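Local coordinates for predicted protein (Acinetobacter sp. RUH2624, PDB 4MEA) that probably hydrolyses epoxides to vicinal diols as a secreted Cif-family virulence factor with the alpha/beta hydrolase fold, at residues 156-169 with 276-288. Residues are numbered along the deposited sequence; the frame is centred on the assembly and turned at random.
Sequences FMDSPIPDRAMFEY and VNDVLVKEMRARF
E283 grips the loop at I161, a worked example of a buried acid binding the chain that leaves a sheet strand to a neighbouring helix. It reaches straight across, CG anti to the backbone N (chi1 179°), and its OE1 accepts the backbone N of I161 through the syn lone pair at 3.1 Å. At 2.5 Å from I161 O, E283 OE2 probably carries a proton directed at that carbonyl; the carboxylate of D163, its OD1 3.2 Å from OE2, would tend to favour such protonation. D163 meets E283 from the opposite direction, the carboxylate planes 61° apart; its OD1 accepts A165 N in an Asx turn, while OD2 forms a salt bridge at 3.0 Å with R287 NH1, which E254 also engages. R164, extended from CG to NE, lays its guanidinium flat on that of R287, centres 3.6 Å apart; the adjoining acids probably offset the like charges. On the apolar side, I161 CD1 makes a CH-pi contact over the F288 ring face, 4.2 Å from its centroid, M284 makes an oblique Met-aromatic contact with F156, and L280 sets CD1 against S159 O and I161 CG1, CD2 against F156 O. At the other end, D158 OD2 receives V276 N in a nearly straight bond of 2.9 Å (169°) and also bonds H305 ND1, consistent with the acid–histidine pair of an alpha/beta hydrolase active site; a water joins D158 O to N277 O and L280 N. Helix 279-288 thus packs along the chain leaving strand 151-157, with L280 and M284 against parallel strand 267-272, F288 edge-to-face with Y141 of helix 136-146, and helix 246-258 bordering D163.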
# COMPACT_ATOMS: atom_id res chain seq x y z
N PHE A 156 2.29 -25.06 -4.77
CA PHE A 156 1.91 -23.69 -4.45
C PHE A 156 2.42 -22.79 -5.57
O PHE A 156 3.54 -22.98 -6.07
CB PHE A 156 2.52 -23.26 -3.11
CG PHE A 156 2.05 -24.10 -1.94
CD1 PHE A 156 0.92 -23.73 -1.21
CD2 PHE A 156 2.73 -25.25 -1.57
CE1 PHE A 156 0.49 -24.49 -0.13
CE2 PHE A 156 2.30 -26.02 -0.50
CZ PHE A 156 1.18 -25.63 0.22
N MET A 157 1.60 -21.83 -5.99
CA MET A 157 1.92 -21.06 -7.19
C MET A 157 2.09 -19.55 -6.96
O MET A 157 1.22 -18.88 -6.41
CB MET A 157 0.90 -21.34 -8.31
CG MET A 157 0.97 -22.77 -8.83
SD MET A 157 -0.31 -23.24 -10.01
CE MET A 157 0.05 -22.14 -11.39
N ASP A 158 3.26 -19.06 -7.38
CA ASP A 158 3.66 -17.64 -7.36
C ASP A 158 3.69 -16.94 -6.00
O ASP A 158 4.75 -16.50 -5.57
CB ASP A 158 2.88 -16.79 -8.39
CG ASP A 158 3.74 -15.66 -8.97
OD1 ASP A 158 4.93 -15.92 -9.27
OD2 ASP A 158 3.26 -14.52 -9.09
N SER A 159 2.54 -16.83 -5.32
CA SER A 159 2.47 -16.05 -4.08
C SER A 159 3.15 -16.72 -2.89
O SER A 159 3.23 -17.95 -2.81
CB SER A 159 1.01 -15.74 -3.70
OG SER A 159 0.40 -14.93 -4.68
N PRO A 160 3.66 -15.90 -1.95
CA PRO A 160 4.26 -16.48 -0.75
C PRO A 160 3.19 -17.16 0.10
O PRO A 160 2.03 -16.75 0.08
CB PRO A 160 4.83 -15.26 -0.03
CG PRO A 160 4.02 -14.11 -0.52
CD PRO A 160 3.72 -14.43 -1.95
N ILE A 161 3.60 -18.20 0.82
CA ILE A 161 2.80 -18.76 1.89
C ILE A 161 3.05 -17.85 3.09
O ILE A 161 4.19 -17.49 3.36
CB ILE A 161 3.27 -20.20 2.22
CG1 ILE A 161 3.08 -21.12 1.01
CG2 ILE A 161 2.54 -20.76 3.44
CD1 ILE A 161 3.93 -22.38 1.02
N PRO A 162 1.98 -17.45 3.80
CA PRO A 162 2.18 -16.60 4.97
C PRO A 162 3.23 -17.15 5.95
O PRO A 162 3.15 -18.29 6.38
CB PRO A 162 0.80 -16.60 5.63
CG PRO A 162 -0.14 -16.70 4.46
CD PRO A 162 0.55 -17.65 3.49
N ASP A 163 4.22 -16.32 6.26
CA ASP A 163 5.18 -16.64 7.30
C ASP A 163 5.76 -15.32 7.80
O ASP A 163 5.24 -14.25 7.45
CB ASP A 163 6.26 -17.65 6.83
CG ASP A 163 7.37 -17.01 6.00
OD1 ASP A 163 7.19 -15.91 5.46
OD2 ASP A 163 8.45 -17.64 5.86
N ARG A 164 6.80 -15.39 8.62
CA ARG A 164 7.34 -14.20 9.29
C ARG A 164 7.80 -13.16 8.27
O ARG A 164 7.82 -11.96 8.56
CB ARG A 164 8.51 -14.59 10.19
CG ARG A 164 9.70 -15.11 9.41
CD ARG A 164 10.73 -15.84 10.25
NE ARG A 164 11.84 -16.29 9.41
CZ ARG A 164 12.80 -17.11 9.82
NH1 ARG A 164 12.79 -17.58 11.05
NH2 ARG A 164 13.78 -17.45 8.97
N ALA A 165 8.17 -13.62 7.08
CA ALA A 165 8.67 -12.71 6.05
C ALA A 165 7.58 -11.79 5.50
O ALA A 165 7.87 -10.75 4.89
CB ALA A 165 9.35 -13.50 4.92
N MET A 166 6.32 -12.15 5.73
CA MET A 166 5.21 -11.31 5.28
C MET A 166 5.14 -10.04 6.13
O MET A 166 4.48 -9.07 5.76
CB MET A 166 3.90 -12.11 5.33
CG MET A 166 2.73 -11.50 4.57
SD MET A 166 1.35 -12.67 4.42
CE MET A 166 1.82 -13.56 2.93
N PHE A 167 5.83 -10.06 7.27
CA PHE A 167 5.97 -8.88 8.11
C PHE A 167 7.17 -8.04 7.66
O PHE A 167 7.54 -7.05 8.32
CB PHE A 167 6.17 -9.28 9.58
CG PHE A 167 4.94 -9.85 10.23
CD1 PHE A 167 3.68 -9.43 9.84
CD2 PHE A 167 5.05 -10.79 11.24
CE1 PHE A 167 2.54 -9.95 10.45
CE2 PHE A 167 3.91 -11.32 11.85
CZ PHE A 167 2.65 -10.89 11.46
N GLU A 168 7.77 -8.43 6.55
CA GLU A 168 9.00 -7.78 6.08
C GLU A 168 8.94 -7.30 4.63
O GLU A 168 9.69 -6.40 4.25
CB GLU A 168 10.20 -8.72 6.28
CG GLU A 168 10.48 -9.02 7.75
CD GLU A 168 11.41 -10.20 7.93
OE1 GLU A 168 11.80 -10.82 6.92
OE2 GLU A 168 11.75 -10.52 9.09
N TYR A 169 8.06 -7.88 3.81
CA TYR A 169 8.02 -7.47 2.40
C TYR A 169 7.81 -5.97 2.32
O TYR A 169 6.90 -5.43 2.96
CB TYR A 169 6.91 -8.20 1.61
CG TYR A 169 7.01 -9.71 1.67
CD1 TYR A 169 8.24 -10.35 1.50
CD2 TYR A 169 5.88 -10.48 1.90
CE1 TYR A 169 8.32 -11.74 1.56
CE2 TYR A 169 5.96 -11.86 1.98
CZ TYR A 169 7.18 -12.48 1.80
OH TYR A 169 7.24 -13.85 1.87
N VAL A 276 5.57 -12.72 -8.92
CA VAL A 276 6.27 -12.67 -7.63
C VAL A 276 7.67 -13.27 -7.76
O VAL A 276 8.56 -12.99 -6.96
CB VAL A 276 5.45 -13.38 -6.52
CG1 VAL A 276 6.12 -13.17 -5.15
CG2 VAL A 276 4.03 -12.82 -6.50
N ASN A 277 7.86 -14.10 -8.79
CA ASN A 277 9.19 -14.55 -9.19
C ASN A 277 9.80 -15.54 -8.17
O ASN A 277 9.28 -16.64 -7.97
CB ASN A 277 10.11 -13.34 -9.46
CG ASN A 277 11.41 -13.72 -10.14
OD1 ASN A 277 11.59 -14.85 -10.58
ND2 ASN A 277 12.33 -12.77 -10.23
N ASP A 278 10.88 -15.14 -7.51
CA ASP A 278 11.64 -16.09 -6.70
C ASP A 278 11.33 -16.13 -5.19
O ASP A 278 11.96 -16.90 -4.45
CB ASP A 278 13.14 -15.87 -6.91
CG ASP A 278 13.60 -14.50 -6.49
OD1 ASP A 278 12.74 -13.66 -6.14
OD2 ASP A 278 14.83 -14.26 -6.52
N VAL A 279 10.39 -15.31 -4.73
CA VAL A 279 10.08 -15.26 -3.30
C VAL A 279 9.61 -16.62 -2.75
O VAL A 279 10.15 -17.11 -1.76
CB VAL A 279 9.03 -14.18 -2.97
CG1 VAL A 279 8.64 -14.23 -1.48
CG2 VAL A 279 9.56 -12.79 -3.35
N LEU A 280 8.61 -17.21 -3.39
CA LEU A 280 8.09 -18.50 -2.94
C LEU A 280 9.13 -19.61 -3.11
O LEU A 280 9.22 -20.51 -2.28
CB LEU A 280 6.83 -18.86 -3.74
CG LEU A 280 6.18 -20.21 -3.41
CD1 LEU A 280 5.62 -20.21 -1.99
CD2 LEU A 280 5.07 -20.57 -4.42
N VAL A 281 9.91 -19.55 -4.19
CA VAL A 281 10.92 -20.57 -4.45
C VAL A 281 11.92 -20.65 -3.30
O VAL A 281 12.20 -21.73 -2.77
CB VAL A 281 11.65 -20.29 -5.78
CG1 VAL A 281 12.84 -21.22 -5.95
CG2 VAL A 281 10.68 -20.43 -6.95
N LYS A 282 12.42 -19.49 -2.88
CA LYS A 282 13.36 -19.39 -1.78
C LYS A 282 12.70 -19.73 -0.45
O LYS A 282 13.31 -20.38 0.40
CB LYS A 282 13.96 -17.99 -1.71
CG LYS A 282 14.81 -17.62 -2.91
CD LYS A 282 15.40 -16.23 -2.74
CE LYS A 282 16.19 -15.82 -3.97
NZ LYS A 282 16.83 -14.48 -3.79
N GLU A 283 11.46 -19.28 -0.27
CA GLU A 283 10.76 -19.47 0.99
C GLU A 283 10.55 -20.95 1.29
O GLU A 283 10.90 -21.42 2.37
CB GLU A 283 9.40 -18.76 0.98
CG GLU A 283 8.62 -18.95 2.30
CD GLU A 283 7.17 -18.48 2.21
OE1 GLU A 283 6.64 -18.39 1.09
OE2 GLU A 283 6.56 -18.21 3.27
N MET A 284 9.96 -21.68 0.33
CA MET A 284 9.70 -23.10 0.54
C MET A 284 10.99 -23.90 0.76
O MET A 284 11.06 -24.71 1.67
CB MET A 284 8.88 -23.70 -0.61
CG MET A 284 7.42 -23.25 -0.63
SD MET A 284 6.50 -24.03 -1.97
CE MET A 284 6.45 -25.74 -1.40
N ARG A 285 12.00 -23.67 -0.07
CA ARG A 285 13.28 -24.35 0.11
C ARG A 285 13.84 -24.12 1.51
O ARG A 285 14.24 -25.07 2.18
CB ARG A 285 14.29 -23.92 -0.96
CG ARG A 285 15.63 -24.64 -0.86
CD ARG A 285 16.39 -24.57 -2.17
NE ARG A 285 16.47 -23.21 -2.68
CZ ARG A 285 15.92 -22.80 -3.82
NH1 ARG A 285 15.25 -23.65 -4.59
NH2 ARG A 285 16.06 -21.53 -4.20
N ALA A 286 13.85 -22.86 1.96
CA ALA A 286 14.48 -22.50 3.24
C ALA A 286 13.70 -22.97 4.47
O ALA A 286 14.30 -23.26 5.50
CB ALA A 286 14.71 -20.99 3.32
N ARG A 287 12.38 -23.04 4.37
CA ARG A 287 11.56 -23.16 5.57
C ARG A 287 10.46 -24.22 5.59
O ARG A 287 10.03 -24.62 6.67
CB ARG A 287 10.95 -21.80 5.91
CG ARG A 287 11.98 -20.69 5.96
CD ARG A 287 11.52 -19.58 6.84
NE ARG A 287 11.30 -20.03 8.21
CZ ARG A 287 10.31 -19.59 8.98
NH1 ARG A 287 9.45 -18.70 8.49
NH2 ARG A 287 10.16 -20.03 10.22
N PHE A 288 10.00 -24.66 4.42
CA PHE A 288 8.79 -25.49 4.37
C PHE A 288 9.02 -26.96 4.01
O PHE A 288 8.12 -27.78 4.18
CB PHE A 288 7.76 -24.88 3.40
CG PHE A 288 7.01 -23.71 3.96
CD1 PHE A 288 5.73 -23.86 4.47
CD2 PHE A 288 7.58 -22.45 3.98
CE1 PHE A 288 5.03 -22.79 4.99
CE2 PHE A 288 6.89 -21.37 4.51
CZ PHE A 288 5.62 -21.54 5.01
O HOH W 1 7.42 -16.28 -5.89